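Local atomic coordinates of OBCA, Oxalate Biosynthetic Component A (Burkholderia glumae, PDB entry 4NNB), a protein that acts as a bacterial biosynthetic component, combining an N-terminal domain of its own family with a TIM-barrel part that holds a magnesium ion. Residues A[404-407]-A[408-412]; A[256-259]-A[260-263]; A[190-194]-A[195-199]; A[114-117]-A[118-121]; A[429-432]-A[433-437]. One frame throughout, in Å; residues are numbered along the deposited sequence.

Contact 1. Residues A[404-407]-A[408-412]; sequences REEI and SSLLA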
# COMPACT_ATOMS: atom_id res chain seq x y z
N ARG A 404 15.11 -2.56 13.65
CA ARG A 404 13.72 -2.58 13.19
C ARG A 404 12.90 -3.66 13.89
O ARG A 404 11.74 -3.44 14.25
CB ARG A 404 13.66 -2.79 11.67
CG ARG A 404 12.35 -2.37 11.03
CD ARG A 404 11.69 -3.54 10.33
NE ARG A 404 11.12 -4.45 11.29
CZ ARG A 404 11.20 -5.77 11.24
NH1 ARG A 404 11.84 -6.38 10.25
NH2 ARG A 404 10.63 -6.49 12.19
N GLU A 405 13.50 -4.83 14.08
CA GLU A 405 12.85 -5.92 14.81
C GLU A 405 12.51 -5.51 16.25
O GLU A 405 11.46 -5.87 16.77
CB GLU A 405 13.70 -7.20 14.76
CG GLU A 405 13.74 -7.84 13.36
CD GLU A 405 14.74 -8.98 13.25
OE1 GLU A 405 15.68 -9.05 14.07
OE2 GLU A 405 14.58 -9.81 12.35
N GLU A 406 13.40 -4.75 16.88
CA GLU A 406 13.16 -4.25 18.23
C GLU A 406 12.00 -3.26 18.24
O GLU A 406 11.17 -3.27 19.16
CB GLU A 406 14.44 -3.59 18.79
CG GLU A 406 14.36 -3.19 20.27
CD GLU A 406 15.73 -2.86 20.88
OE1 GLU A 406 16.76 -3.09 20.21
OE2 GLU A 406 15.77 -2.38 22.03
N ILE A 407 11.95 -2.42 17.22
CA ILE A 407 10.87 -1.45 17.06
C ILE A 407 9.50 -2.13 16.91
O ILE A 407 8.53 -1.71 17.54
CB ILE A 407 11.14 -0.50 15.86
CG1 ILE A 407 12.24 0.50 16.21
CG2 ILE A 407 9.88 0.25 15.47
CD1 ILE A 407 12.75 1.29 15.02
N SER A 408 9.43 -3.17 16.08
CA SER A 408 8.19 -3.91 15.89
C SER A 408 7.73 -4.56 17.20
O SER A 408 6.54 -4.55 17.54
CB SER A 408 8.35 -4.97 14.80
OG SER A 408 8.62 -4.37 13.54
N SER A 409 8.69 -5.11 17.94
CA SER A 409 8.41 -5.70 19.25
C SER A 409 7.83 -4.66 20.22
O SER A 409 6.82 -4.91 20.88
CB SER A 409 9.68 -6.32 19.83
OG SER A 409 9.47 -6.76 21.16
N LEU A 410 8.47 -3.50 20.29
CA LEU A 410 8.01 -2.42 21.15
C LEU A 410 6.61 -1.92 20.78
O LEU A 410 5.78 -1.68 21.67
CB LEU A 410 9.03 -1.28 21.16
CG LEU A 410 10.33 -1.55 21.91
CD1 LEU A 410 11.43 -0.65 21.40
CD2 LEU A 410 10.14 -1.34 23.40
N LEU A 411 6.34 -1.76 19.49
CA LEU A 411 5.01 -1.31 19.05
C LEU A 411 3.95 -2.35 19.43
O LEU A 411 2.80 -2.01 19.70
CB LEU A 411 4.99 -1.01 17.54
CG LEU A 411 5.73 0.25 17.07
CD1 LEU A 411 5.81 0.34 15.56
CD2 LEU A 411 5.10 1.52 17.64
N ALA A 412 4.36 -3.62 19.47
CA ALA A 412 3.45 -4.70 19.84
C ALA A 412 3.06 -4.67 21.33
O ALA A 412 2.07 -5.28 21.73
CB ALA A 412 4.05 -6.05 19.47

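Contact 2. Residues A[256-259]-A[260-263]; sequences DDYD and AIVP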
# COMPACT_ATOMS: atom_id res chain seq x y z
N ASP A 256 -0.93 3.87 -21.74
CA ASP A 256 -2.29 4.31 -22.07
C ASP A 256 -3.03 4.76 -20.81
O ASP A 256 -3.83 5.69 -20.86
CB ASP A 256 -3.07 3.20 -22.78
CG ASP A 256 -2.58 2.94 -24.19
OD1 ASP A 256 -1.93 3.82 -24.78
OD2 ASP A 256 -2.85 1.84 -24.70
N ASP A 257 -2.76 4.10 -19.68
CA ASP A 257 -3.39 4.52 -18.42
C ASP A 257 -3.00 5.95 -18.05
O ASP A 257 -3.86 6.78 -17.74
CB ASP A 257 -3.06 3.55 -17.27
CG ASP A 257 -3.83 2.25 -17.37
OD1 ASP A 257 -4.64 2.14 -18.30
OD2 ASP A 257 -3.62 1.33 -16.54
N TYR A 258 -1.70 6.26 -18.11
CA TYR A 258 -1.26 7.61 -17.80
C TYR A 258 -1.77 8.65 -18.80
O TYR A 258 -2.03 9.78 -18.43
CB TYR A 258 0.27 7.68 -17.66
CG TYR A 258 0.74 7.14 -16.33
CD1 TYR A 258 0.33 7.74 -15.14
CD2 TYR A 258 1.58 6.04 -16.25
CE1 TYR A 258 0.74 7.26 -13.92
CE2 TYR A 258 2.01 5.56 -15.02
CZ TYR A 258 1.59 6.17 -13.86
OH TYR A 258 1.99 5.70 -12.63
N ASP A 259 -1.93 8.26 -20.06
CA ASP A 259 -2.49 9.17 -21.07
C ASP A 259 -3.90 9.60 -20.68
O ASP A 259 -4.35 10.70 -21.01
CB ASP A 259 -2.54 8.48 -22.44
CG ASP A 259 -1.18 8.46 -23.13
OD1 ASP A 259 -0.24 9.11 -22.62
OD2 ASP A 259 -1.09 7.81 -24.19
N ALA A 260 -4.58 8.73 -19.94
CA ALA A 260 -5.91 9.01 -19.43
C ALA A 260 -5.84 9.74 -18.09
O ALA A 260 -6.47 10.79 -17.90
CB ALA A 260 -6.71 7.72 -19.30
N ILE A 261 -5.04 9.21 -17.16
CA ILE A 261 -4.98 9.76 -15.80
C ILE A 261 -4.51 11.21 -15.73
O ILE A 261 -5.14 12.04 -15.07
CB ILE A 261 -4.12 8.88 -14.86
CG1 ILE A 261 -4.77 7.51 -14.68
CG2 ILE A 261 -3.91 9.56 -13.51
CD1 ILE A 261 -3.82 6.39 -14.26
N VAL A 262 -3.40 11.53 -16.40
CA VAL A 262 -2.84 12.87 -16.30
C VAL A 262 -3.85 13.98 -16.65
O VAL A 262 -4.07 14.88 -15.83
CB VAL A 262 -1.50 13.02 -17.07
CG1 VAL A 262 -1.06 14.47 -17.08
CG2 VAL A 262 -0.42 12.12 -16.43
N PRO A 263 -4.49 13.92 -17.83
CA PRO A 263 -5.45 14.99 -18.10
C PRO A 263 -6.76 14.87 -17.31
O PRO A 263 -7.39 15.90 -17.05
CB PRO A 263 -5.73 14.85 -19.60
CG PRO A 263 -5.49 13.41 -19.89
CD PRO A 263 -4.33 13.02 -19.00

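Contact 3. Residues A[190-194]-A[195-199]; sequences YWQAG and KARSP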
# COMPACT_ATOMS: atom_id res chain seq x y z
N TYR A 190 -11.58 -23.87 -0.73
CA TYR A 190 -10.66 -22.81 -1.08
C TYR A 190 -11.22 -21.47 -0.62
O TYR A 190 -12.40 -21.18 -0.80
CB TYR A 190 -10.40 -22.80 -2.60
CG TYR A 190 -9.87 -24.12 -3.13
CD1 TYR A 190 -10.74 -25.16 -3.46
CD2 TYR A 190 -8.51 -24.32 -3.30
CE1 TYR A 190 -10.25 -26.36 -3.94
CE2 TYR A 190 -8.02 -25.53 -3.78
CZ TYR A 190 -8.90 -26.54 -4.10
OH TYR A 190 -8.41 -27.74 -4.57
N TRP A 191 -10.35 -20.66 -0.02
CA TRP A 191 -10.74 -19.40 0.60
C TRP A 191 -9.92 -18.26 0.02
O TRP A 191 -8.71 -18.37 -0.16
CB TRP A 191 -10.51 -19.49 2.11
CG TRP A 191 -10.55 -18.18 2.87
CD1 TRP A 191 -11.49 -17.19 2.76
CD2 TRP A 191 -9.63 -17.76 3.88
NE1 TRP A 191 -11.19 -16.17 3.63
CE2 TRP A 191 -10.06 -16.49 4.34
CE3 TRP A 191 -8.48 -18.32 4.44
CZ2 TRP A 191 -9.38 -15.78 5.33
CZ3 TRP A 191 -7.81 -17.61 5.42
CH2 TRP A 191 -8.26 -16.36 5.86
N GLN A 192 -10.60 -17.16 -0.30
CA GLN A 192 -9.91 -15.94 -0.68
C GLN A 192 -9.79 -15.06 0.56
O GLN A 192 -10.75 -14.39 0.95
CB GLN A 192 -10.65 -15.21 -1.79
CG GLN A 192 -10.03 -13.87 -2.19
CD GLN A 192 -8.54 -13.97 -2.46
OE1 GLN A 192 -7.71 -13.81 -1.56
NE2 GLN A 192 -8.19 -14.24 -3.72
N ALA A 193 -8.62 -15.07 1.18
CA ALA A 193 -8.39 -14.30 2.39
C ALA A 193 -8.36 -12.81 2.07
O ALA A 193 -8.73 -11.96 2.90
CB ALA A 193 -7.09 -14.72 3.03
N GLY A 194 -7.92 -12.48 0.85
CA GLY A 194 -7.67 -11.10 0.51
C GLY A 194 -6.48 -10.61 1.32
O GLY A 194 -6.47 -9.46 1.80
N LYS A 195 -5.49 -11.48 1.50
CA LYS A 195 -4.24 -11.09 2.15
C LYS A 195 -3.57 -9.93 1.39
O LYS A 195 -3.40 -10.00 0.17
CB LYS A 195 -3.30 -12.29 2.24
CG LYS A 195 -2.12 -12.10 3.19
CD LYS A 195 -1.40 -13.43 3.46
CE LYS A 195 -1.85 -14.07 4.77
NZ LYS A 195 -1.22 -13.43 5.96
N ALA A 196 -3.21 -8.87 2.11
CA ALA A 196 -2.70 -7.64 1.48
C ALA A 196 -3.64 -7.15 0.38
O ALA A 196 -3.21 -6.71 -0.69
CB ALA A 196 -1.28 -7.87 0.93
N ARG A 197 -4.95 -7.24 0.65
CA ARG A 197 -5.94 -6.77 -0.30
C ARG A 197 -6.86 -5.72 0.32
O ARG A 197 -7.03 -5.66 1.54
CB ARG A 197 -6.80 -7.93 -0.83
CG ARG A 197 -6.02 -8.94 -1.68
CD ARG A 197 -6.80 -9.25 -2.94
NE ARG A 197 -6.30 -10.43 -3.63
CZ ARG A 197 -6.78 -10.85 -4.80
NH1 ARG A 197 -7.77 -10.17 -5.37
NH2 ARG A 197 -6.30 -11.93 -5.39
N SER A 198 -7.45 -4.91 -0.54
CA SER A 198 -8.42 -3.93 -0.09
C SER A 198 -9.51 -3.82 -1.14
O SER A 198 -9.23 -3.86 -2.33
CB SER A 198 -7.75 -2.57 0.15
OG SER A 198 -8.72 -1.53 0.21
N PRO A 199 -10.77 -3.71 -0.69
CA PRO A 199 -11.88 -3.52 -1.62
C PRO A 199 -11.91 -2.09 -2.16
O PRO A 199 -12.77 -1.79 -2.99
CB PRO A 199 -13.11 -3.76 -0.74
CG PRO A 199 -12.65 -3.32 0.64
CD PRO A 199 -11.24 -3.85 0.70

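Contact 4. Residues A[114-117]-A[118-121]; sequences HFPK and PWLA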
# COMPACT_ATOMS: atom_id res chain seq x y z
N HIS A 114 -24.77 -7.94 10.73
CA HIS A 114 -24.09 -6.98 11.57
C HIS A 114 -23.23 -7.69 12.60
O HIS A 114 -23.35 -8.91 12.80
CB HIS A 114 -25.06 -5.97 12.20
CG HIS A 114 -25.78 -6.47 13.42
ND1 HIS A 114 -25.96 -7.81 13.70
CD2 HIS A 114 -26.36 -5.79 14.44
CE1 HIS A 114 -26.63 -7.93 14.83
NE2 HIS A 114 -26.88 -6.72 15.30
N PHE A 115 -22.34 -6.95 13.24
CA PHE A 115 -21.48 -7.53 14.25
C PHE A 115 -21.39 -6.49 15.35
O PHE A 115 -20.51 -5.63 15.31
CB PHE A 115 -20.11 -7.82 13.67
CG PHE A 115 -19.59 -9.18 13.99
CD1 PHE A 115 -19.80 -10.23 13.12
CD2 PHE A 115 -18.89 -9.40 15.16
CE1 PHE A 115 -19.32 -11.50 13.42
CE2 PHE A 115 -18.40 -10.66 15.47
CZ PHE A 115 -18.62 -11.71 14.59
N PRO A 116 -22.32 -6.56 16.30
CA PRO A 116 -22.43 -5.57 17.38
C PRO A 116 -21.13 -5.46 18.15
O PRO A 116 -20.44 -6.45 18.34
CB PRO A 116 -23.53 -6.15 18.28
CG PRO A 116 -24.34 -7.03 17.38
CD PRO A 116 -23.35 -7.62 16.41
N LYS A 117 -20.83 -4.25 18.60
CA LYS A 117 -19.64 -4.01 19.40
C LYS A 117 -19.46 -4.96 20.61
O LYS A 117 -18.35 -5.46 20.83
CB LYS A 117 -19.58 -2.55 19.85
CG LYS A 117 -18.39 -2.21 20.74
CD LYS A 117 -18.28 -0.70 20.90
CE LYS A 117 -17.13 -0.31 21.81
NZ LYS A 117 -16.61 1.05 21.45
N PRO A 118 -20.53 -5.21 21.39
CA PRO A 118 -20.34 -6.14 22.52
C PRO A 118 -19.90 -7.55 22.10
O PRO A 118 -19.26 -8.23 22.92
CB PRO A 118 -21.73 -6.20 23.18
CG PRO A 118 -22.42 -4.95 22.75
CD PRO A 118 -21.90 -4.66 21.36
N TRP A 119 -20.20 -8.00 20.89
CA TRP A 119 -19.72 -9.31 20.45
C TRP A 119 -18.21 -9.31 20.34
O TRP A 119 -17.54 -10.25 20.78
CB TRP A 119 -20.31 -9.70 19.10
CG TRP A 119 -21.75 -10.02 19.13
CD1 TRP A 119 -22.63 -9.79 20.15
CD2 TRP A 119 -22.50 -10.62 18.08
NE1 TRP A 119 -23.88 -10.22 19.79
CE2 TRP A 119 -23.83 -10.73 18.53
CE3 TRP A 119 -22.18 -11.08 16.79
CZ2 TRP A 119 -24.84 -11.28 17.74
CZ3 TRP A 119 -23.18 -11.62 16.02
CH2 TRP A 119 -24.50 -11.72 16.49
N LEU A 120 -17.67 -8.26 19.73
CA LEU A 120 -16.24 -8.17 19.50
C LEU A 120 -15.53 -7.85 20.81
O LEU A 120 -14.37 -8.22 21.00
CB LEU A 120 -15.94 -7.07 18.47
CG LEU A 120 -16.34 -7.35 17.02
CD1 LEU A 120 -16.40 -6.05 16.21
CD2 LEU A 120 -15.34 -8.29 16.39
N ALA A 121 -16.23 -7.17 21.70
CA ALA A 121 -15.63 -6.75 22.97
C ALA A 121 -15.47 -7.94 23.90
O ALA A 121 -14.73 -7.87 24.88
CB ALA A 121 -16.47 -5.65 23.62

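Contact 5. Residues A[429-432]-A[433-437]; sequences QLRP and VVERL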
# COMPACT_ATOMS: atom_id res chain seq x y z
N GLN A 429 18.45 5.75 14.25
CA GLN A 429 18.85 5.13 12.99
C GLN A 429 18.75 6.11 11.82
O GLN A 429 19.63 6.15 10.96
CB GLN A 429 18.00 3.88 12.71
CG GLN A 429 18.34 2.71 13.61
CD GLN A 429 19.66 2.10 13.25
OE1 GLN A 429 19.82 1.53 12.17
NE2 GLN A 429 20.64 2.22 14.15
N LEU A 430 17.69 6.91 11.80
CA LEU A 430 17.41 7.75 10.64
C LEU A 430 18.16 9.08 10.68
O LEU A 430 18.40 9.68 9.63
CB LEU A 430 15.90 7.99 10.47
CG LEU A 430 15.08 6.75 10.11
CD1 LEU A 430 13.58 7.06 10.18
CD2 LEU A 430 15.47 6.25 8.72
N ARG A 431 18.52 9.54 11.88
CA ARG A 431 19.15 10.86 12.02
C ARG A 431 20.40 11.07 11.15
O ARG A 431 20.48 12.08 10.44
CB ARG A 431 19.45 11.20 13.50
CG ARG A 431 20.22 12.50 13.69
CD ARG A 431 19.32 13.62 14.12
NE ARG A 431 18.81 13.38 15.47
CZ ARG A 431 17.74 13.98 15.98
NH1 ARG A 431 17.06 14.85 15.25
NH2 ARG A 431 17.35 13.70 17.21
N PRO A 432 21.37 10.13 11.18
CA PRO A 432 22.58 10.37 10.38
C PRO A 432 22.27 10.33 8.88
O PRO A 432 22.96 11.00 8.12
CB PRO A 432 23.48 9.18 10.73
CG PRO A 432 22.90 8.56 11.94
CD PRO A 432 21.44 8.85 11.90
N VAL A 433 21.26 9.56 8.47
CA VAL A 433 20.83 9.54 7.07
C VAL A 433 20.31 10.92 6.68
O VAL A 433 20.74 11.50 5.68
CB VAL A 433 19.76 8.45 6.80
CG1 VAL A 433 19.18 8.56 5.39
CG2 VAL A 433 20.36 7.06 7.01
N VAL A 434 19.41 11.46 7.50
CA VAL A 434 18.87 12.79 7.25
C VAL A 434 19.99 13.85 7.19
O VAL A 434 20.01 14.69 6.30
CB VAL A 434 17.82 13.19 8.31
CG1 VAL A 434 17.43 14.65 8.16
CG2 VAL A 434 16.58 12.28 8.19
N GLU A 435 20.93 13.79 8.14
CA GLU A 435 22.01 14.78 8.19
C GLU A 435 22.97 14.67 7.01
O GLU A 435 23.46 15.69 6.51
CB GLU A 435 22.77 14.67 9.52
CG GLU A 435 21.94 15.05 10.74
CD GLU A 435 21.28 16.42 10.60
OE1 GLU A 435 21.97 17.38 10.18
OE2 GLU A 435 20.08 16.52 10.90
N ARG A 436 23.24 13.45 6.55
CA ARG A 436 24.08 13.28 5.36
C ARG A 436 23.40 13.94 4.17
O ARG A 436 24.05 14.63 3.39
CB ARG A 436 24.34 11.81 5.05
CG ARG A 436 25.37 11.15 5.97
CD ARG A 436 25.68 9.74 5.48
NE ARG A 436 26.42 9.75 4.22
CZ ARG A 436 26.52 8.69 3.41
NH1 ARG A 436 25.92 7.55 3.73
NH2 ARG A 436 27.21 8.78 2.28
N LEU A 437 22.09 13.74 4.04
CA LEU A 437 21.36 14.33 2.93
C LEU A 437 21.34 15.86 3.03
O LEU A 437 21.55 16.55 2.02
CB LEU A 437 19.93 13.74 2.83
CG LEU A 437 19.81 12.23 2.53
CD1 LEU A 437 18.35 11.75 2.61
CD2 LEU A 437 20.40 11.90 1.16
O HOH W 1 17.19 15.47 11.81

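Contact 1. Residues A[404-407]-A[408-412]
Four i to i+4 backbone hydrogen bonds of 2.9 to 3.1 Å, from N of Ser408, Ser409, Leu410 and Leu411 to O of Arg404, Glu405, Glu406 and Ile407, carry one turn of alpha helix into the next. Along one flank, Arg404 bends forward to the residue one turn on, and its NH2 donates to OG of Ser408 at 3.2 Å. The bond is somewhat bent, 147° at the hydrogen, and the hydroxyl oxygen meets the edge of the guanidinium, 17° out of its plane. Two bends, at chi2 and chi3, bring the group there even though Arg404 sets out from the backbone in a direction leading away from Ser408. OG of Ser408 stands beside its own backbone N (chi1 -64°), and this also leaves it 3.3 Å from O of Arg404, a weak bond at best. The charge of Arg404 has its stronger partner elsewhere, in a salt bridge from NH1 to OD2 of Asp382, so two of its nitrogens have partners. Glu405, by contrast, pairs within the helix, OE2 forming a salt bridge with NE of Arg401. Ile407 and Leu411 lie side by side, pointing the same way, CG2 to CD1 4.1 Å; so do Glu406 and Leu410, CG to CD1 4.0 Å. The helix is amphipathic: Ile407 and Leu410 are buried, Glu406 and Ser409 exposed. Leu410 and Glu406 pack on Leu425 of helix 416-440, Leu410 also on Ser418 and Arg421, while Ile407 and Leu411 meet Leu457 in a loop.

Contact 2. Residues A[256-259]-A[260-263]
Tyr258 and Ile261 meet obliquely, CD1 of the tyrosine ring 4.5 Å from CD1 of the isoleucine. Ile261 keeps CG1 beside its backbone N (chi1 -65°), which folds the CG1-CD1 branch back over the preceding turn. CG1 then lies 3.3 Å from O of Asp257, and CD1 comes within 4.2 Å of CB of Asp257. That same carbonyl oxygen takes N of Ile261 at 2.8 Å in a nearly straight bond (165°) and N of Ala260 in a weak one. Val262 lays CG2 alongside O of Tyr258, the acceptor of its own N-H at 3.0 Å.

Helix 255-268 belongs to a beta-alpha-beta crossover of the barrel, linking the paired parallel strands 222-229 and 273-276. Tyr258 rests on Leu225, Thr227 and Leu276 of these strands and meets the ring of His295; its side chain is about 8 Å from the bound oxaloacetate and from the magnesium ion. OD1 of Asp259 forms a salt bridge with NZ of Lys297.

Pro263 breaks the pattern. Its nitrogen carries no hydrogen, and the ring carbon CD stands 3.1 Å from O of Asp259. That oxygen faces the ring carbon where the i to i+4 N-H would be, so the bond is missing and the helix kinks.

Contact 3. Residues A[190-194]-A[195-199]
Gly194 and Arg197 are brought together by a psi of 129° at Lys195 followed by a positive phi of 52° at Ala196, the backbone of a type II beta turn running from Gly194 to Arg197. The turn closes with a weak bond from N of Arg197 to O of Gly194, 2.9 Å. With chi1 of Arg197 at -66°, CG beside the backbone N, the aliphatic stem passes over the glycine, where CG is 3.5 Å from CA of Gly194. Farther out, a bend at chi2 of Gln192 brings its amide over one face of the Arg197 guanidinium. NE2 of Gln192 sits 3.4 Å from NH2 of Arg197; both are donors, so this is packing of flat groups, with the planes 48° apart. Each group finds its acceptors elsewhere. NH1 of Arg197 bonds to O of Phe19, NH2 makes a long, weak ion pair with Asp52, and NE2 of Gln192 makes a weak bond to O of the same Asp52.

The turn leads from strand 189-191, the middle strand of a three-stranded antiparallel sheet, into strand 197-198, which pairs in parallel with 18-19. On the way in, Trp191 stands against Ala193, whose CA lies 3.3 Å above the indole plane, toward its rim. The other end of the Gln192 amide turns back on the main chain: OE1 of Gln192 accepts N of Gly194 at 2.8 Å, at the first residue of the turn.

Contact 4. Residues A[114-117]-A[118-121]
An aromatic cluster joins strand 114-115 to the first turn of helix 117-121: Trp119 of the helix meets Phe115 and His114 of the strand, with Pro116 at the N-cap position between them. Trp119 and Phe115 form a T-shaped (edge-to-face) pair: the indole edge points at the phenyl ring with the planes at 78°, and CE3 of Trp119 lies 3.9 Å above the centre of the Phe115 ring. A second edge-to-face pair brings the His114 ring toward the face of the indole. Pro116 makes a CH-pi contact, its CD 3.7 Å from the centroid of the six-membered ring of Trp119 and 17° off the ring normal. Leu120 crosses Phe115 at about a right angle, with CG of Leu120 3.8 Å from CD2 of Phe115.

In the backbone, N of Trp119 donates a hydrogen bond to O of Pro116 at 3.0 Å, standing well above the carbonyl plane, while N of Ala121 bonds to O of Lys117 at 2.9 Å. OD2 of Asp147 takes N of Lys117, and NZ of Lys117 bonds to O of Arg484. Around the cluster lie helices 125-137 and 172-180 and strand 148-149.

Pro118 falls in the first turn, where a helix makes no use of a backbone N-H, so its ring costs no bond. The CD hydrogens of Pro116, next to nitrogen, are probably slightly positive and well matched to the electron-rich indole face.

Contact 5. Residues A[429-432]-A[433-437]
N of Glu435 bonds to O of Arg431 at 2.9 Å, and the glutamate's own CG settles 3.3 Å from that oxygen. It gets there because CG stands beside the backbone N (chi1 -66°), and a bend at chi2 leaves OE2 as the carboxylate oxygen nearer Arg431. The two side chains touch through their stems, CG of Arg431 to CG of Glu435 at 4.3 Å, but their charged ends stay apart, with NH1 of Arg431 5.6 Å from OE2 of Glu435. One water spans the gap: it donates to OE2 of Glu435 at 3.2 Å and lies at the guanidinium edge, in its plane, where NH1 of Arg431 reaches it through a weak bond. NH1 also makes a weak bond to O of Gly464.

Helix 416-440 lies in the long crossover between strands 373-378 and 444-449, neighbouring parallel strands of the barrel sheet. Pro432 kinks it, lacking an N-H for the turn before, yet its O still accepts N of Arg436 at 2.9 Å. CG of Arg436 lies 3.2 Å from O of Pro432, and the side chain then rests on Val355 and Thr359 of helix 352-359, with a salt bridge between its NH1 and OD1 of Asp356.

The buried flank is apolar. Val433 sets CB 3.4 Å from O of Leu430 and packs on Val355 and Leu377, while Val434 and Leu437 also press on Leu377 of strand 373-378.

In the fold
Contacts 2 and 5 are on helices packed against barrel strands; contact 1 is on helix 401-413, which packs on helix 416-440. Contacts 1 and 5 share one long crossover, their nearest atoms about 6 Å apart. Contact 2 lies in the crossover after strand 222-229, which bears the magnesium-binding residues His224 and His226. It is on the opposite side of the chain's centre from contact 1, the two centres about 40 Å apart. Through Tyr258, contact 2 comes within about 8 Å of oxaloacetate; contact 3 is farther off, the side chain of Ala196 about 13 Å from it. Contact 4, in the N-terminal domain, is about 22 Å from contact 3 and about 45 Å from contact 5 between centres.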